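Local coordinates for protein heat shock protease HtrA (Thermotoga maritima, PDB 1L1J) that probably cleaves proteins as an ATP-independent serine endopeptidase of the heat-shock response, this chain being its protease domain, at residues V17-V22 with T83-D88; S59-D64 with P118-G123. One frame throughout, in Å; residues are numbered along the deposited sequence.

Contact 1. Residues V17-V22 with T83-D88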
# COMPACT_ATOMS: atom_id res chain seq x y z
N VAL A 17 3.82 8.08 -3.88
CA VAL A 17 2.75 7.11 -3.63
C VAL A 17 1.90 6.96 -4.89
O VAL A 17 1.28 7.92 -5.35
CB VAL A 17 1.86 7.56 -2.45
CG1 VAL A 17 0.96 6.42 -2.02
CG2 VAL A 17 2.74 8.02 -1.29
N VAL A 18 1.86 5.76 -5.45
CA VAL A 18 1.14 5.52 -6.69
C VAL A 18 -0.15 4.73 -6.59
O VAL A 18 -0.47 4.17 -5.55
CB VAL A 18 2.03 4.76 -7.70
CG1 VAL A 18 3.40 5.40 -7.78
CG2 VAL A 18 2.14 3.30 -7.29
N LYS A 19 -0.85 4.67 -7.72
CA LYS A 19 -2.11 3.96 -7.88
C LYS A 19 -1.79 2.66 -8.64
O LYS A 19 -0.78 2.58 -9.35
CB LYS A 19 -3.08 4.82 -8.70
CG LYS A 19 -4.22 4.06 -9.37
CD LYS A 19 -4.92 4.91 -10.42
CE LYS A 19 -5.99 4.10 -11.18
NZ LYS A 19 -6.57 4.82 -12.36
N ILE A 20 -2.63 1.65 -8.51
CA ILE A 20 -2.39 0.40 -9.22
C ILE A 20 -3.71 -0.21 -9.69
O ILE A 20 -4.44 -0.83 -8.90
CB ILE A 20 -1.62 -0.60 -8.33
CG1 ILE A 20 -0.28 0.02 -7.92
CG2 ILE A 20 -1.39 -1.90 -9.09
CD1 ILE A 20 0.58 -0.87 -7.07
N ASP A 21 -4.00 -0.03 -10.97
CA ASP A 21 -5.22 -0.55 -11.57
C ASP A 21 -4.90 -1.67 -12.55
O ASP A 21 -4.00 -1.55 -13.38
CB ASP A 21 -6.00 0.59 -12.28
CG ASP A 21 -5.11 1.50 -13.13
OD1 ASP A 21 -4.06 1.96 -12.64
OD2 ASP A 21 -5.48 1.78 -14.29
N VAL A 22 -5.64 -2.77 -12.41
CA VAL A 22 -5.46 -3.97 -13.23
C VAL A 22 -6.77 -4.34 -13.92
O VAL A 22 -7.75 -4.69 -13.26
CB VAL A 22 -5.00 -5.14 -12.33
CG1 VAL A 22 -4.92 -6.44 -13.14
CG2 VAL A 22 -3.65 -4.81 -11.72
N THR A 83 -1.41 -1.53 -14.39
CA THR A 83 -1.30 -0.11 -14.72
C THR A 83 -0.94 0.73 -13.48
O THR A 83 -1.59 0.64 -12.44
CB THR A 83 -2.63 0.43 -15.33
OG1 THR A 83 -3.09 -0.46 -16.37
CG2 THR A 83 -2.42 1.83 -15.93
N VAL A 84 0.10 1.54 -13.60
CA VAL A 84 0.54 2.39 -12.50
C VAL A 84 0.34 3.86 -12.83
O VAL A 84 0.83 4.36 -13.84
CB VAL A 84 2.03 2.15 -12.17
CG1 VAL A 84 2.60 3.33 -11.39
CG2 VAL A 84 2.16 0.89 -11.34
N THR A 85 -0.38 4.57 -11.96
CA THR A 85 -0.63 5.99 -12.18
C THR A 85 0.07 6.82 -11.08
O THR A 85 0.04 6.45 -9.90
CB THR A 85 -2.15 6.28 -12.20
OG1 THR A 85 -2.82 5.33 -13.04
CG2 THR A 85 -2.41 7.69 -12.72
N MET A 86 0.69 7.93 -11.47
CA MET A 86 1.40 8.78 -10.51
C MET A 86 0.73 10.11 -10.20
O MET A 86 -0.20 10.54 -10.87
CB MET A 86 2.83 9.04 -10.99
CG MET A 86 3.87 8.05 -10.50
SD MET A 86 5.54 8.51 -11.03
CE MET A 86 6.08 9.67 -9.75
N LEU A 87 1.24 10.77 -9.17
CA LEU A 87 0.71 12.05 -8.74
C LEU A 87 0.85 13.13 -9.79
O LEU A 87 -0.04 13.98 -9.91
CB LEU A 87 1.38 12.53 -7.45
CG LEU A 87 0.54 12.51 -6.17
CD1 LEU A 87 1.27 13.27 -5.09
CD2 LEU A 87 -0.83 13.13 -6.41
N ASP A 88 1.95 13.12 -10.55
CA ASP A 88 2.13 14.15 -11.57
C ASP A 88 1.14 13.94 -12.71
O ASP A 88 0.95 14.82 -13.55
CB ASP A 88 3.58 14.18 -12.10
CG ASP A 88 3.97 12.91 -12.86
OD1 ASP A 88 3.05 12.22 -13.36
OD2 ASP A 88 5.19 12.62 -12.97

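Contact 2. Residues S59-D64 with P118-G123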
# COMPACT_ATOMS: atom_id res chain seq x y z
N SER A 59 -2.78 0.76 -3.99
CA SER A 59 -1.73 1.76 -3.89
C SER A 59 -0.40 1.04 -3.81
O SER A 59 -0.34 -0.18 -3.74
CB SER A 59 -1.93 2.62 -2.64
OG SER A 59 -3.23 3.18 -2.59
N GLY A 60 0.67 1.82 -3.82
CA GLY A 60 1.99 1.23 -3.72
C GLY A 60 2.95 2.38 -3.62
O GLY A 60 2.52 3.53 -3.60
N PHE A 61 4.24 2.10 -3.56
CA PHE A 61 5.19 3.17 -3.46
C PHE A 61 6.57 2.81 -3.96
O PHE A 61 7.06 1.68 -3.78
CB PHE A 61 5.24 3.69 -2.01
CG PHE A 61 5.56 2.64 -0.99
CD1 PHE A 61 6.85 2.50 -0.51
CD2 PHE A 61 4.57 1.79 -0.51
CE1 PHE A 61 7.15 1.53 0.44
CE2 PHE A 61 4.86 0.83 0.44
CZ PHE A 61 6.15 0.69 0.92
N ILE A 62 7.19 3.79 -4.62
CA ILE A 62 8.51 3.64 -5.20
C ILE A 62 9.53 3.72 -4.07
O ILE A 62 9.57 4.70 -3.32
CB ILE A 62 8.78 4.78 -6.22
CG1 ILE A 62 7.66 4.78 -7.28
CG2 ILE A 62 10.14 4.59 -6.86
CD1 ILE A 62 7.51 6.08 -8.03
N PHE A 63 10.34 2.67 -3.95
CA PHE A 63 11.35 2.61 -2.90
C PHE A 63 12.77 2.79 -3.39
O PHE A 63 13.71 2.76 -2.61
CB PHE A 63 11.21 1.31 -2.09
CG PHE A 63 11.39 0.05 -2.89
CD1 PHE A 63 12.64 -0.54 -3.03
CD2 PHE A 63 10.29 -0.61 -3.44
CE1 PHE A 63 12.80 -1.77 -3.68
CE2 PHE A 63 10.44 -1.83 -4.10
CZ PHE A 63 11.69 -2.41 -4.22
N ASP A 64 12.92 2.99 -4.69
CA ASP A 64 14.24 3.19 -5.28
C ASP A 64 14.08 3.73 -6.70
O ASP A 64 13.42 3.12 -7.54
CB ASP A 64 15.04 1.88 -5.25
CG ASP A 64 15.92 1.75 -3.97
OD1 ASP A 64 16.30 0.61 -3.61
OD2 ASP A 64 16.23 2.78 -3.34
N PRO A 118 10.94 9.69 -7.74
CA PRO A 118 11.08 10.06 -6.33
C PRO A 118 10.85 8.78 -5.54
O PRO A 118 10.11 7.90 -5.98
CB PRO A 118 9.97 11.09 -6.13
CG PRO A 118 8.91 10.62 -7.09
CD PRO A 118 9.72 10.29 -8.32
N TYR A 119 11.48 8.66 -4.37
CA TYR A 119 11.31 7.44 -3.60
C TYR A 119 11.33 7.65 -2.10
O TYR A 119 11.88 8.64 -1.60
CB TYR A 119 12.42 6.45 -3.96
CG TYR A 119 13.78 7.00 -3.65
CD1 TYR A 119 14.56 6.45 -2.63
CD2 TYR A 119 14.29 8.10 -4.34
CE1 TYR A 119 15.81 6.98 -2.30
CE2 TYR A 119 15.54 8.65 -4.03
CZ TYR A 119 16.29 8.08 -3.00
OH TYR A 119 17.52 8.61 -2.69
N LEU A 120 10.74 6.69 -1.39
CA LEU A 120 10.68 6.72 0.07
C LEU A 120 11.83 5.88 0.63
O LEU A 120 12.37 5.03 -0.04
CB LEU A 120 9.34 6.15 0.56
CG LEU A 120 8.03 6.93 0.40
CD1 LEU A 120 8.31 8.36 -0.04
CD2 LEU A 120 7.12 6.22 -0.59
N GLU A 121 12.20 6.14 1.88
CA GLU A 121 13.27 5.39 2.51
C GLU A 121 12.68 4.48 3.59
O GLU A 121 11.64 4.79 4.17
CB GLU A 121 14.28 6.34 3.14
CG GLU A 121 14.80 7.38 2.16
CD GLU A 121 15.97 8.18 2.73
OE1 GLU A 121 15.80 8.79 3.81
OE2 GLU A 121 17.05 8.18 2.09
N PHE A 122 13.33 3.36 3.84
CA PHE A 122 12.86 2.42 4.85
C PHE A 122 13.31 2.83 6.24
O PHE A 122 14.39 3.37 6.43
CB PHE A 122 13.37 1.01 4.55
CG PHE A 122 12.87 0.45 3.24
CD1 PHE A 122 13.45 -0.69 2.70
CD2 PHE A 122 11.80 1.04 2.57
CE1 PHE A 122 12.98 -1.23 1.50
CE2 PHE A 122 11.33 0.51 1.37
CZ PHE A 122 11.91 -0.62 0.84
N GLY A 123 12.45 2.59 7.21
CA GLY A 123 12.79 2.89 8.58
C GLY A 123 13.22 1.55 9.14
O GLY A 123 13.66 0.68 8.39

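Contact 1. Residues V17-V22 with T83-D88
K19 and T85 sit opposite each other on antiparallel strands whose axes approach to 4.7 Å, their N-to-C directions 150° apart. K19 N gives a hydrogen bond of 3.0 Å to T85 O, while the return bond from T85 N to K19 O is weak. Two residues on, D21 and T83 form a second hydrogen-bonded pair: D21 N bonds to T83 O and T83 N to D21 O, the latter at 2.8 Å. The non-hydrogen-bonded pair I20 and V84 lies between them, bridged by CA-H...O contacts from V84 CA to K19 O and from I20 CA to T83 O. These are neighbouring strands of the antiparallel sheet that forms one of the two beta-barrel halves of a trypsin-like protease, and strand 91-93 continues the sheet beyond T83-T85. One face carries K19, D21, T83 and T85. K19 runs extended beside T85, its CG anti to the backbone N (chi1 160°), which lays CD against T85 OG1 at 3.4 Å. The D21 carboxylate leans across to T83, OD2 being 3.3 Å from T83 CB; along its own strand it has a long salt bridge with K19 NZ. The other face is apolar and buried. There V84 CG1 packs obliquely against V18 CB at 4.0 Å, and V84 CG2 meets I20 CG1 more loosely. V18 CG1 touches the CG of M86, just past the strand. I20 also packs on V75 and V76 of helix 73-76, the helix that carries the predicted catalytic H74.

Contact 2. Residues S59-D64 with P118-G123
F61 and F63 both hold CG between the backbone N and the carbonyl carbon (chi1 56° in F61); in F61 the side chain heads toward L120, whereas that of F63 sets off away from 118-123 and meets F122 with CB and the near part of its ring. F61 CB touches L120 CD2 at 3.5 Å, the two side chains crossing at about a right angle. F122 brings its far end, CE2 and CZ, to F63 CB, with CE2 3.6 Å away. The F63 and F122 rings are inclined by 36° and their centroids stand 5.8 Å apart, while F122 CE2 also approaches the edge of the F61 ring near its plane. The touching parts of the chain run almost perpendicular, at 92°, so no ladder forms, and one backbone hydrogen bond joins them: L120 N to I62 O, 3.0 Å long, nearly straight and lying in the carbonyl plane. Y119 CA comes to 3.3 Å from the same I62 O. On the side chain of I62, CB and CG2 lie against P118 O, and CG2 also meets Y119 CB at 4.1 Å. An alanine in place of I62 would lose CG1, CG2 and CD1, and is likely to open a gap beside P118 O and the CB of Y119. The Y119 ring crosses D64 obliquely, CD1 lying near D64 OD2. The contact joins strand 54-64 of one trypsin-like half to the connection entering the other, E121 pairing with V194 of strand 193-198. F61 and L120 both rest on V194; F63 and F122 share L70 of strand 68-72 and L223 of helix 216-223.

How the contacts relate
The two contacts meet where strands 17-23 and 54-64 run side by side in one sheet: V18 N lies 3.0 Å from G60 O, a probable hydrogen bond, and I20 CD1 packs on S59 O. Contact 1 is the more buried and works within that sheet, through a ladder of backbone bonds with one polar and one apolar face. Contact 2 leaves the sheet, linking its strand to the region 118-123, and relies mainly on aromatic and aliphatic packing; F61, I62, F63 and L120 are buried, F122 is partly exposed and Y119 is exposed. I20 in contact 1 and F61 in contact 2 each lie about 10 Å from the predicted catalytic S183, measured between side chains.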